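Local atomic coordinates of uncharacterized protein (PDB entry 4TYZ), a protein that is of unknown function but ends in a GRAM domain with a PH-like fold and may bind and transfer sterols. Residues L32-L44 against S48-I62. Residues are numbered along the deposited sequence; the frame is centred on the assembly and turned at random.
Sequences LKQGYLFITPHWL and STLAAAHFSIEYDEI
Strands 31-39, 43-48 and 54-58 form an antiparallel meander in the GRAM domain, which has the PH-like fold, and the contact joins both ends of this meander, with 54-58 as an outermost strand. At one end Leu44 and Ile57 make a hydrogen-bonded pair: Leu44 N donates to Ile57 O at 2.8 Å, nearly straight (176°), and Ile57 N returns a bond to Leu44 O. The side chains of this pair lie on one face of the sheet, where Leu44 CB meets Ile57 CG2 and Leu44 also packs against Leu103 of helix 96-107. The other face carries the neighbouring non-hydrogen-bonded pair, Trp43 and Glu58. Here the Trp43 indole reaches across the backbone of strand 54-58, its CE3 3.4 Å from Glu58 N, and Glu58 CG sits over its six-membered ring, 3.6 Å from the centroid and 14° off the normal, a CH-pi contact. A bend at chi2 (-90°) takes the Glu58 carboxylate away from the indole to lie beside His42, and its OE1 accepts from Asp60 N, within the 3-10 segment 59-61. Tyr59 N bonds to His42 O from above the carbonyl plane, while the Tyr59 ring tucks into the 40-43 turn with Thr40 O at its edge and Leu44 N over one face. At the far end of the meander, Gly35 pairs with Ser48 at a CA-CA spacing of only 4.0 Å. Beside it Gln34 O receives Thr49 N on a lone pair in the carbonyl plane, and a water donates to the same oxygen while accepting from Leu50 N at 2.8 Å.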
loop_
_atom_site.group_PDB
_atom_site.type_symbol
_atom_site.label_atom_id
_atom_site.label_comp_id
_atom_site.label_asym_id
_atom_site.label_seq_id
_atom_site.Cartn_x
_atom_site.Cartn_y
_atom_site.Cartn_z
ATOM N N LEU A 32 -11.229 -3.438 -8.910
ATOM C CA LEU A 32 -9.832 -3.775 -8.653
ATOM C C LEU A 32 -8.925 -2.922 -9.533
ATOM O O LEU A 32 -9.153 -2.803 -10.751
ATOM C CB LEU A 32 -9.569 -5.276 -8.909
ATOM C CG LEU A 32 -8.122 -5.762 -8.720
ATOM C CD1 LEU A 32 -8.085 -7.196 -8.211
ATOM C CD2 LEU A 32 -7.277 -5.648 -9.999
ATOM N N LYS A 33 -7.890 -2.351 -8.918
ATOM C CA LYS A 33 -6.887 -1.573 -9.637
ATOM C C LYS A 33 -5.486 -2.094 -9.370
ATOM O O LYS A 33 -4.974 -1.956 -8.250
ATOM C CB LYS A 33 -6.943 -0.097 -9.227
ATOM C CG LYS A 33 -8.311 0.540 -9.289
ATOM C CD LYS A 33 -8.604 1.058 -10.672
ATOM C CE LYS A 33 -9.888 1.868 -10.690
ATOM N NZ LYS A 33 -10.407 1.963 -12.076
ATOM N N GLN A 34 -4.858 -2.674 -10.392
ATOM C CA GLN A 34 -3.468 -3.093 -10.276
ATOM C C GLN A 34 -2.557 -1.879 -10.157
ATOM O O GLN A 34 -2.771 -0.881 -10.838
ATOM C CB GLN A 34 -3.069 -3.935 -11.486
ATOM C CG GLN A 34 -1.704 -4.562 -11.361
ATOM C CD GLN A 34 -1.681 -5.720 -10.382
ATOM O OE1 GLN A 34 -2.676 -6.437 -10.213
ATOM N NE2 GLN A 34 -0.539 -5.918 -9.744
ATOM N N GLY A 35 -1.557 -1.949 -9.285
ATOM C CA GLY A 35 -0.665 -0.813 -9.129
ATOM C C GLY A 35 0.521 -1.108 -8.243
ATOM O O GLY A 35 0.993 -2.247 -8.172
ATOM N N TYR A 36 0.995 -0.062 -7.581
ATOM C CA TYR A 36 2.205 -0.137 -6.781
ATOM C C TYR A 36 1.952 0.403 -5.401
ATOM O O TYR A 36 1.409 1.497 -5.248
ATOM C CB TYR A 36 3.332 0.672 -7.414
ATOM C CG TYR A 36 3.492 0.478 -8.901
ATOM C CD1 TYR A 36 4.026 -0.694 -9.412
ATOM C CD2 TYR A 36 3.114 1.478 -9.792
ATOM C CE1 TYR A 36 4.182 -0.864 -10.782
ATOM C CE2 TYR A 36 3.265 1.318 -11.157
ATOM C CZ TYR A 36 3.799 0.150 -11.644
ATOM O OH TYR A 36 3.943 -0.000 -13.009
ATOM N N LEU A 37 2.378 -0.370 -4.416
ATOM C CA LEU A 37 2.438 0.068 -3.028
ATOM C C LEU A 37 3.807 0.687 -2.785
ATOM O O LEU A 37 4.818 0.071 -3.107
ATOM C CB LEU A 37 2.209 -1.121 -2.098
ATOM C CG LEU A 37 2.120 -0.758 -0.627
ATOM C CD1 LEU A 37 0.813 -0.032 -0.445
ATOM C CD2 LEU A 37 2.189 -2.015 0.243
ATOM N N PHE A 38 3.834 1.910 -2.257
ATOM C CA PHE A 38 5.085 2.597 -1.924
ATOM C C PHE A 38 5.225 2.772 -0.423
ATOM O O PHE A 38 4.288 3.202 0.247
ATOM C CB PHE A 38 5.145 3.980 -2.572
ATOM C CG PHE A 38 4.970 3.972 -4.063
ATOM C CD1 PHE A 38 6.059 3.793 -4.898
ATOM C CD2 PHE A 38 3.720 4.176 -4.630
ATOM C CE1 PHE A 38 5.904 3.820 -6.274
ATOM C CE2 PHE A 38 3.560 4.195 -6.001
ATOM C CZ PHE A 38 4.651 4.023 -6.824
ATOM N N ILE A 39 6.412 2.476 0.096
ATOM C CA ILE A 39 6.696 2.647 1.511
ATOM C C ILE A 39 7.771 3.722 1.672
ATOM O O ILE A 39 8.858 3.615 1.102
ATOM C CB ILE A 39 7.137 1.324 2.133
ATOM C CG1 ILE A 39 5.956 0.342 2.090
ATOM C CG2 ILE A 39 7.641 1.525 3.551
ATOM C CD1 ILE A 39 6.327 -1.061 2.378
ATOM N N THR A 40 7.433 4.777 2.404
ATOM C CA THR A 40 8.378 5.832 2.706
ATOM C C THR A 40 8.480 5.929 4.228
ATOM O O THR A 40 7.782 5.201 4.944
ATOM C CB THR A 40 7.951 7.192 2.070
ATOM O OG1 THR A 40 6.959 7.831 2.888
ATOM C CG2 THR A 40 7.404 6.979 0.666
ATOM N N PRO A 41 9.372 6.787 4.742
ATOM C CA PRO A 41 9.462 6.799 6.206
ATOM C C PRO A 41 8.171 7.244 6.917
ATOM O O PRO A 41 7.912 6.774 8.025
ATOM C CB PRO A 41 10.603 7.793 6.470
ATOM C CG PRO A 41 11.461 7.710 5.234
ATOM C CD PRO A 41 10.475 7.530 4.102
ATOM N N HIS A 42 7.365 8.095 6.288
ATOM C CA HIS A 42 6.163 8.615 6.947
ATOM C C HIS A 42 4.849 8.201 6.292
ATOM O O HIS A 42 3.787 8.396 6.894
ATOM C CB HIS A 42 6.212 10.145 7.010
ATOM C CG HIS A 42 7.331 10.670 7.845
ATOM N ND1 HIS A 42 8.430 11.301 7.303
ATOM C CD2 HIS A 42 7.533 10.635 9.182
ATOM C CE1 HIS A 42 9.261 11.637 8.276
ATOM N NE2 HIS A 42 8.742 11.246 9.422
ATOM N N TRP A 43 4.918 7.633 5.088
ATOM C CA TRP A 43 3.715 7.403 4.283
ATOM C C TRP A 43 3.618 6.034 3.658
ATOM O O TRP A 43 4.604 5.427 3.240
ATOM C CB TRP A 43 3.615 8.449 3.138
ATOM C CG TRP A 43 3.505 9.843 3.655
ATOM C CD1 TRP A 43 4.536 10.653 4.041
ATOM C CD2 TRP A 43 2.302 10.587 3.876
ATOM N NE1 TRP A 43 4.048 11.863 4.491
ATOM C CE2 TRP A 43 2.679 11.847 4.398
ATOM C CE3 TRP A 43 0.942 10.315 3.679
ATOM C CZ2 TRP A 43 1.745 12.841 4.717
ATOM C CZ3 TRP A 43 0.009 11.297 4.003
ATOM C CH2 TRP A 43 0.417 12.544 4.520
ATOM N N LEU A 44 2.380 5.575 3.616
ATOM C CA LEU A 44 2.000 4.398 2.866
ATOM C C LEU A 44 1.196 4.878 1.675
ATOM O O LEU A 44 0.158 5.510 1.846
ATOM C CB LEU A 44 1.173 3.451 3.729
ATOM C CG LEU A 44 0.703 2.252 2.924
ATOM C CD1 LEU A 44 1.911 1.509 2.404
ATOM C CD2 LEU A 44 -0.191 1.354 3.770
ATOM N N SER A 48 -2.289 3.430 -8.953
ATOM C CA SER A 48 -2.722 2.513 -10.002
ATOM C C SER A 48 -1.807 2.621 -11.220
ATOM O O SER A 48 -1.402 3.716 -11.615
ATOM C CB SER A 48 -4.163 2.815 -10.417
ATOM O OG SER A 48 -5.049 2.705 -9.325
ATOM N N THR A 49 -1.485 1.475 -11.798
ATOM C CA THR A 49 -0.618 1.419 -12.966
ATOM C C THR A 49 -1.247 2.090 -14.170
ATOM O O THR A 49 -0.589 2.843 -14.896
ATOM C CB THR A 49 -0.295 -0.035 -13.331
ATOM O OG1 THR A 49 0.372 -0.660 -12.237
ATOM C CG2 THR A 49 0.599 -0.092 -14.575
ATOM N N LEU A 50 -2.526 1.813 -14.385
ATOM C CA LEU A 50 -3.164 2.261 -15.620
ATOM C C LEU A 50 -4.409 3.106 -15.383
ATOM O O LEU A 50 -5.261 3.244 -16.269
ATOM C CB LEU A 50 -3.521 1.057 -16.493
ATOM C CG LEU A 50 -2.358 0.181 -16.960
ATOM C CD1 LEU A 50 -2.897 -1.003 -17.759
ATOM C CD2 LEU A 50 -1.360 0.987 -17.785
ATOM N N ALA A 51 -4.510 3.677 -14.192
ATOM C CA ALA A 51 -5.638 4.535 -13.856
ATOM C C ALA A 51 -5.187 5.642 -12.915
ATOM O O ALA A 51 -4.080 5.598 -12.374
ATOM C CB ALA A 51 -6.757 3.720 -13.224
ATOM N N ALA A 52 -6.051 6.633 -12.717
ATOM C CA ALA A 52 -5.739 7.758 -11.840
ATOM C C ALA A 52 -5.709 7.404 -10.357
ATOM O O ALA A 52 -4.982 8.047 -9.585
ATOM C CB ALA A 52 -6.738 8.877 -12.064
ATOM N N ALA A 53 -6.502 6.407 -9.972
ATOM C CA ALA A 53 -6.739 6.070 -8.570
ATOM C C ALA A 53 -5.449 5.907 -7.779
ATOM O O ALA A 53 -4.533 5.197 -8.190
ATOM C CB ALA A 53 -7.575 4.808 -8.460
ATOM N N HIS A 54 -5.390 6.601 -6.655
ATOM C CA HIS A 54 -4.227 6.545 -5.785
ATOM C C HIS A 54 -4.610 6.984 -4.386
ATOM O O HIS A 54 -5.631 7.642 -4.189
ATOM C CB HIS A 54 -3.111 7.447 -6.326
ATOM C CG HIS A 54 -3.474 8.895 -6.372
ATOM N ND1 HIS A 54 -4.278 9.431 -7.362
ATOM C CD2 HIS A 54 -3.153 9.928 -5.559
ATOM C CE1 HIS A 54 -4.429 10.723 -7.156
ATOM N NE2 HIS A 54 -3.752 11.055 -6.065
ATOM N N PHE A 55 -3.792 6.629 -3.404
ATOM C CA PHE A 55 -3.996 7.162 -2.064
ATOM C C PHE A 55 -2.656 7.331 -1.368
ATOM O O PHE A 55 -1.653 6.751 -1.776
ATOM C CB PHE A 55 -4.946 6.266 -1.223
ATOM C CG PHE A 55 -4.376 4.912 -0.837
ATOM C CD1 PHE A 55 -3.439 4.787 0.185
ATOM C CD2 PHE A 55 -4.810 3.755 -1.478
ATOM C CE1 PHE A 55 -2.920 3.532 0.538
ATOM C CE2 PHE A 55 -4.317 2.506 -1.117
ATOM C CZ PHE A 55 -3.369 2.390 -0.121
ATOM N N SER A 56 -2.653 8.137 -0.316
ATOM C CA SER A 56 -1.500 8.199 0.578
ATOM C C SER A 56 -2.019 8.374 1.981
ATOM O O SER A 56 -2.925 9.180 2.217
ATOM C CB SER A 56 -0.544 9.334 0.207
ATOM O OG SER A 56 -1.211 10.587 0.231
ATOM N N ILE A 57 -1.456 7.610 2.907
ATOM C CA ILE A 57 -1.877 7.677 4.291
ATOM C C ILE A 57 -0.642 7.695 5.178
ATOM O O ILE A 57 0.319 6.970 4.946
ATOM C CB ILE A 57 -2.818 6.503 4.648
ATOM C CG1 ILE A 57 -3.238 6.592 6.113
ATOM C CG2 ILE A 57 -2.177 5.183 4.357
ATOM C CD1 ILE A 57 -4.437 5.764 6.427
ATOM N N GLU A 58 -0.644 8.585 6.165
ATOM C CA GLU A 58 0.493 8.676 7.074
ATOM C C GLU A 58 0.446 7.506 8.053
ATOM O O GLU A 58 -0.635 7.077 8.435
ATOM C CB GLU A 58 0.454 10.011 7.837
ATOM C CG GLU A 58 1.705 10.878 7.726
ATOM C CD GLU A 58 2.747 10.587 8.812
ATOM O OE1 GLU A 58 2.567 9.623 9.590
ATOM O OE2 GLU A 58 3.756 11.331 8.890
ATOM N N TYR A 59 1.595 6.971 8.460
ATOM C CA TYR A 59 1.550 5.893 9.445
ATOM C C TYR A 59 0.835 6.313 10.728
ATOM O O TYR A 59 0.232 5.465 11.397
ATOM C CB TYR A 59 2.955 5.378 9.778
ATOM C CG TYR A 59 3.591 4.752 8.574
ATOM C CD1 TYR A 59 3.092 3.572 8.039
ATOM C CD2 TYR A 59 4.667 5.368 7.943
ATOM C CE1 TYR A 59 3.661 3.025 6.888
ATOM C CE2 TYR A 59 5.241 4.823 6.819
ATOM C CZ TYR A 59 4.735 3.658 6.299
ATOM O OH TYR A 59 5.319 3.122 5.174
ATOM N N ASP A 60 0.851 7.608 11.061
ATOM C CA ASP A 60 0.182 8.031 12.290
ATOM C C ASP A 60 -1.340 8.116 12.112
ATOM O O ASP A 60 -2.062 8.442 13.055
ATOM C CB ASP A 60 0.784 9.356 12.849
ATOM C CG ASP A 60 0.519 10.609 11.990
ATOM O OD1 ASP A 60 -0.193 10.566 10.972
ATOM O OD2 ASP A 60 1.030 11.697 12.391
ATOM N N GLU A 61 -1.817 7.769 10.917
ATOM C CA GLU A 61 -3.244 7.679 10.617
ATOM C C GLU A 61 -3.728 6.225 10.584
ATOM O O GLU A 61 -4.921 5.966 10.439
ATOM C CB GLU A 61 -3.546 8.346 9.268
ATOM C CG GLU A 61 -3.274 9.847 9.270
ATOM C CD GLU A 61 -3.596 10.519 7.938
ATOM O OE1 GLU A 61 -4.374 11.498 7.946
ATOM O OE2 GLU A 61 -3.054 10.103 6.888
ATOM N N ILE A 62 -2.793 5.292 10.709
ATOM C CA ILE A 62 -3.103 3.864 10.579
ATOM C C ILE A 62 -3.307 3.246 11.956
ATOM O O ILE A 62 -2.431 3.320 12.813
ATOM C CB ILE A 62 -1.992 3.114 9.826
ATOM C CG1 ILE A 62 -1.951 3.586 8.368
ATOM C CG2 ILE A 62 -2.217 1.594 9.893
ATOM C CD1 ILE A 62 -0.808 2.999 7.570
HETATM O O HOH W 1 -4.120 0.016 -13.000
#